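Local structure of alpha-2,3-sialyltransferase (Campylobacter jejuni, 2P2V) at residues S97-E105 against I137-I148. The protein is an alpha-2,3-sialyltransferase that probably transfers sialic acid from a CMP-sialic acid donor to acceptor sugars, this chain being the part that holds its sialyltransferase family region. Residues are numbered along the deposited sequence; the frame is centred on the assembly and turned at random.
Sequences STFNLPFIE and IKYNEIYFNKRI. With EDO (1,2-ethanediol), chain D; EDO (1,2-ethanediol), chain C; EDO (1,2-ethanediol), chain K.
Lys-138 reaches from helix 131-144 to two successive carbonyls of the loop 97-105, a small example of a lysine holding an irregular connection in an alpha/beta fold built on a parallel sheet; the loop links strand 90-96 to helix 107-116. Lys-138 NZ donates to Asn-100 O over 3.0 Å, from above the carbonyl plane, and more weakly to Phe-99 O. The strongest partner of NZ is Asn-115 O of the second subunit, so the ammonium joins loop, helix and subunit interface. Beyond CG the lysine chain runs extended, antiparallel to the Leu-101 side chain. Within the loop, Glu-105 OE2 accepts from Phe-99 N at 2.7 Å and OE1 from Leu-101 N, satisfying amides of the irregular backbone.

A second polar centre ties Glu-141 on the helix to Arg-147 beyond it. Arg-147 holds Glu-141 through NE to OE1 at 2.8 Å and NH2 to OE2 at 3.1 Å, both oxygens close to the guanidinium plane. Ile-104 covers a face of that guanidinium, its CD1 3.5 Å from NH2, while a water joins NH2 to Phe-103 O. The Arg-147 side chain is about 7 Å from the bound donor analogue, near the sialyl-donor pocket.

The flanks are mainly apolar. Ile-142 CG1 meets the Phe-103 ring edge, where carboxylate oxygen Glu-141 OE2 lies in plane. The Phe-99 ring edge meets Ile-148 CG1 and Ile-137 CD1, the latter 3.9 Å from Phe-99 CE2.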
loop_
_atom_site.group_PDB
_atom_site.type_symbol
_atom_site.label_atom_id
_atom_site.label_comp_id
_atom_site.label_asym_id
_atom_site.label_seq_id
_atom_site.Cartn_x
_atom_site.Cartn_y
_atom_site.Cartn_z
ATOM N N SER A 97 -7.933 20.878 4.621
ATOM C CA SER A 97 -7.323 21.018 5.948
ATOM C C SER A 97 -7.516 19.757 6.809
ATOM O O SER A 97 -8.601 19.516 7.412
ATOM C CB SER A 97 -7.905 22.228 6.644
ATOM O OG SER A 97 -7.873 23.392 5.834
ATOM N N THR A 98 -6.478 18.923 6.847
ATOM C CA THR A 98 -6.570 17.581 7.372
ATOM C C THR A 98 -5.469 17.297 8.386
ATOM O O THR A 98 -4.397 17.895 8.317
ATOM C CB THR A 98 -6.454 16.530 6.200
ATOM O OG1 THR A 98 -5.433 16.935 5.253
ATOM C CG2 THR A 98 -7.835 16.363 5.452
ATOM N N PHE A 99 -5.688 16.334 9.262
ATOM C CA PHE A 99 -4.710 15.959 10.273
ATOM C C PHE A 99 -4.263 14.510 10.140
ATOM O O PHE A 99 -3.351 14.125 10.841
ATOM C CB PHE A 99 -5.292 16.183 11.698
ATOM C CG PHE A 99 -5.620 17.626 11.987
ATOM C CD1 PHE A 99 -6.935 18.080 11.889
ATOM C CD2 PHE A 99 -4.591 18.559 12.239
ATOM C CE1 PHE A 99 -7.267 19.419 12.089
ATOM C CE2 PHE A 99 -4.905 19.912 12.475
ATOM C CZ PHE A 99 -6.271 20.340 12.388
ATOM N N ASN A 100 -4.973 13.667 9.341
ATOM C CA ASN A 100 -4.751 12.238 9.246
ATOM C C ASN A 100 -4.925 11.568 10.638
ATOM O O ASN A 100 -4.014 10.934 11.208
ATOM C CB ASN A 100 -3.346 11.907 8.671
ATOM C CG ASN A 100 -3.169 10.462 8.290
ATOM O OD1 ASN A 100 -4.135 9.718 8.145
ATOM N ND2 ASN A 100 -1.866 10.031 8.095
ATOM N N LEU A 101 -6.132 11.753 11.206
ATOM C CA LEU A 101 -6.526 11.096 12.418
ATOM C C LEU A 101 -7.905 10.503 12.119
ATOM O O LEU A 101 -8.745 11.187 11.557
ATOM C CB LEU A 101 -6.672 12.118 13.550
ATOM C CG LEU A 101 -5.322 12.670 14.052
ATOM C CD1 LEU A 101 -5.492 13.788 14.999
ATOM C CD2 LEU A 101 -4.665 11.515 14.732
ATOM N N PRO A 102 -8.077 9.224 12.403
ATOM C CA PRO A 102 -9.261 8.492 11.890
ATOM C C PRO A 102 -10.591 8.826 12.571
ATOM O O PRO A 102 -11.655 8.379 12.087
ATOM C CB PRO A 102 -8.921 7.048 12.147
ATOM C CG PRO A 102 -7.968 7.092 13.385
ATOM C CD PRO A 102 -7.128 8.325 13.095
ATOM N N PHE A 103 -10.526 9.563 13.668
ATOM C CA PHE A 103 -11.719 10.119 14.300
ATOM C C PHE A 103 -12.058 11.510 13.785
ATOM O O PHE A 103 -13.039 12.143 14.242
ATOM C CB PHE A 103 -11.614 10.047 15.845
ATOM C CG PHE A 103 -10.442 10.825 16.408
ATOM C CD1 PHE A 103 -9.195 10.207 16.526
ATOM C CD2 PHE A 103 -10.578 12.171 16.755
ATOM C CE1 PHE A 103 -8.070 10.924 17.038
ATOM C CE2 PHE A 103 -9.446 12.934 17.237
ATOM C CZ PHE A 103 -8.182 12.295 17.371
ATOM N N ILE A 104 -11.243 12.031 12.860
ATOM C CA ILE A 104 -11.528 13.304 12.237
ATOM C C ILE A 104 -11.847 13.128 10.765
ATOM O O ILE A 104 -12.815 13.696 10.242
ATOM C CB ILE A 104 -10.355 14.336 12.413
ATOM C CG1 ILE A 104 -9.932 14.445 13.882
ATOM C CG2 ILE A 104 -10.737 15.695 11.797
ATOM C CD1 ILE A 104 -8.856 15.524 14.177
ATOM N N GLU A 105 -11.029 12.360 10.062
ATOM C CA GLU A 105 -11.198 12.064 8.650
ATOM C C GLU A 105 -11.323 10.559 8.511
ATOM O O GLU A 105 -10.485 9.803 8.979
ATOM C CB GLU A 105 -10.016 12.560 7.802
ATOM C CG GLU A 105 -9.742 14.099 7.902
ATOM C CD GLU A 105 -8.471 14.388 8.736
ATOM O OE1 GLU A 105 -7.685 13.443 8.917
ATOM O OE2 GLU A 105 -8.283 15.525 9.228
ATOM N N ILE A 137 0.554 19.045 18.015
ATOM C CA ILE A 137 -0.945 19.170 17.745
ATOM C C ILE A 137 -1.639 17.845 17.866
ATOM O O ILE A 137 -2.798 17.791 18.337
ATOM C CB ILE A 137 -1.256 19.937 16.442
ATOM C CG1 ILE A 137 -0.812 19.175 15.145
ATOM C CG2 ILE A 137 -0.619 21.374 16.488
ATOM C CD1 ILE A 137 -1.277 19.836 13.806
ATOM N N LYS A 138 -0.994 16.750 17.466
ATOM C CA LYS A 138 -1.672 15.444 17.647
ATOM C C LYS A 138 -1.825 15.055 19.093
ATOM O O LYS A 138 -2.898 14.534 19.476
ATOM C CB LYS A 138 -0.980 14.332 16.833
ATOM C CG LYS A 138 -1.026 14.633 15.311
ATOM C CD LYS A 138 -0.886 13.342 14.561
ATOM C CE LYS A 138 -1.624 13.471 13.267
ATOM N NZ LYS A 138 -1.684 12.238 12.505
ATOM N N TYR A 139 -0.800 15.321 19.906
ATOM C CA TYR A 139 -0.842 14.997 21.325
ATOM C C TYR A 139 -1.996 15.800 21.960
ATOM O O TYR A 139 -2.823 15.258 22.697
ATOM C CB TYR A 139 0.484 15.375 22.016
ATOM C CG TYR A 139 0.512 15.080 23.501
ATOM C CD1 TYR A 139 0.226 13.797 23.984
ATOM C CD2 TYR A 139 0.874 16.077 24.448
ATOM C CE1 TYR A 139 0.268 13.512 25.356
ATOM C CE2 TYR A 139 0.921 15.782 25.836
ATOM C CZ TYR A 139 0.594 14.515 26.280
ATOM O OH TYR A 139 0.603 14.167 27.626
ATOM N N ASN A 140 -2.049 17.082 21.668
ATOM C CA ASN A 140 -3.154 17.908 22.258
ATOM C C ASN A 140 -4.547 17.581 21.750
ATOM O O ASN A 140 -5.503 17.543 22.555
ATOM C CB ASN A 140 -2.905 19.370 22.044
ATOM C CG ASN A 140 -1.866 19.892 22.940
ATOM O OD1 ASN A 140 -1.972 19.793 24.151
ATOM N ND2 ASN A 140 -0.828 20.418 22.366
ATOM N N GLU A 141 -4.672 17.273 20.460
ATOM C CA GLU A 141 -5.943 16.760 19.930
ATOM C C GLU A 141 -6.367 15.484 20.596
ATOM O O GLU A 141 -7.524 15.358 21.181
ATOM C CB GLU A 141 -5.805 16.558 18.412
ATOM C CG GLU A 141 -7.018 15.887 17.748
ATOM C CD GLU A 141 -8.169 16.841 17.519
ATOM O OE1 GLU A 141 -7.978 17.925 16.952
ATOM O OE2 GLU A 141 -9.305 16.484 17.909
ATOM N N ILE A 142 -5.526 14.447 20.537
ATOM C CA ILE A 142 -5.957 13.129 21.057
ATOM C C ILE A 142 -6.227 13.101 22.551
ATOM O O ILE A 142 -7.259 12.526 23.019
ATOM C CB ILE A 142 -4.857 12.002 20.723
ATOM C CG1 ILE A 142 -4.804 11.816 19.182
ATOM C CG2 ILE A 142 -5.190 10.679 21.438
ATOM C CD1 ILE A 142 -3.410 11.287 18.629
ATOM N N TYR A 143 -5.307 13.652 23.326
ATOM C CA TYR A 143 -5.384 13.473 24.770
ATOM C C TYR A 143 -6.145 14.611 25.460
ATOM O O TYR A 143 -6.556 14.477 26.630
ATOM C CB TYR A 143 -4.001 13.388 25.357
ATOM C CG TYR A 143 -3.316 12.072 24.987
ATOM C CD1 TYR A 143 -3.470 10.933 25.769
ATOM C CD2 TYR A 143 -2.552 11.971 23.811
ATOM C CE1 TYR A 143 -2.871 9.720 25.418
ATOM C CE2 TYR A 143 -1.907 10.785 23.478
ATOM C CZ TYR A 143 -2.047 9.687 24.250
ATOM O OH TYR A 143 -1.382 8.563 23.873
ATOM N N PHE A 144 -6.309 15.721 24.781
ATOM C CA PHE A 144 -6.873 16.898 25.486
ATOM C C PHE A 144 -8.010 17.547 24.728
ATOM O O PHE A 144 -8.564 18.540 25.232
ATOM C CB PHE A 144 -5.801 17.954 25.836
ATOM C CG PHE A 144 -4.698 17.437 26.747
ATOM C CD1 PHE A 144 -4.884 17.311 28.135
ATOM C CD2 PHE A 144 -3.473 17.070 26.225
ATOM C CE1 PHE A 144 -3.871 16.831 28.972
ATOM C CE2 PHE A 144 -2.470 16.572 27.042
ATOM C CZ PHE A 144 -2.656 16.445 28.419
ATOM N N ASN A 145 -8.330 17.051 23.523
ATOM C CA ASN A 145 -9.450 17.583 22.736
ATOM C C ASN A 145 -9.285 19.051 22.416
ATOM O O ASN A 145 -10.231 19.823 22.454
ATOM C CB ASN A 145 -10.766 17.309 23.495
ATOM C CG ASN A 145 -11.994 17.574 22.655
ATOM O OD1 ASN A 145 -12.033 17.301 21.441
ATOM N ND2 ASN A 145 -13.032 18.118 23.305
ATOM N N LYS A 146 -8.055 19.449 22.118
ATOM C CA LYS A 146 -7.737 20.787 21.654
ATOM C C LYS A 146 -7.341 20.752 20.186
ATOM O O LYS A 146 -6.482 19.955 19.807
ATOM C CB LYS A 146 -6.578 21.368 22.481
ATOM C CG LYS A 146 -6.976 21.754 23.931
ATOM C CD LYS A 146 -6.000 22.789 24.516
ATOM C CE LYS A 146 -4.642 22.206 24.777
ATOM N NZ LYS A 146 -3.645 23.255 25.276
ATOM N N ARG A 147 -7.936 21.608 19.367
ATOM C CA ARG A 147 -7.648 21.633 17.929
ATOM C C ARG A 147 -7.376 23.035 17.454
ATOM O O ARG A 147 -8.069 23.967 17.850
ATOM C CB ARG A 147 -8.830 21.048 17.128
ATOM C CG ARG A 147 -8.619 21.049 15.605
ATOM C CD ARG A 147 -9.829 20.342 14.935
ATOM N NE ARG A 147 -10.122 19.048 15.535
ATOM C CZ ARG A 147 -11.217 18.348 15.240
ATOM N NH1 ARG A 147 -12.070 18.834 14.348
ATOM N NH2 ARG A 147 -11.468 17.181 15.812
ATOM N N ILE A 148 -6.415 23.192 16.540
ATOM C CA ILE A 148 -6.146 24.505 16.000
ATOM C C ILE A 148 -7.240 24.895 15.009
ATOM O O ILE A 148 -7.870 24.021 14.363
ATOM C CB ILE A 148 -4.770 24.564 15.325
ATOM C CG1 ILE A 148 -4.711 23.622 14.100
ATOM C CG2 ILE A 148 -3.614 24.289 16.406
ATOM C CD1 ILE A 148 -3.340 23.742 13.330
HETATM C C1 EDO D . -9.031 22.977 9.982
HETATM O O1 EDO D . -9.993 21.937 10.260
HETATM C C2 EDO D . -8.370 23.364 11.292
HETATM O O2 EDO D . -9.184 22.911 12.386
HETATM C C1 EDO C . -4.839 12.876 29.030
HETATM O O1 EDO C . -5.935 12.483 28.184
HETATM C C2 EDO C . -5.237 13.804 30.156
HETATM O O2 EDO C . -5.881 12.942 31.072
HETATM C C1 EDO K . -13.023 22.549 12.305
HETATM O O1 EDO K . -11.963 21.642 12.610
HETATM C C2 EDO K . -14.331 21.983 12.826
HETATM O O2 EDO K . -14.422 22.391 14.198
HETATM O O HOH W 1 -13.397 14.667 15.488
#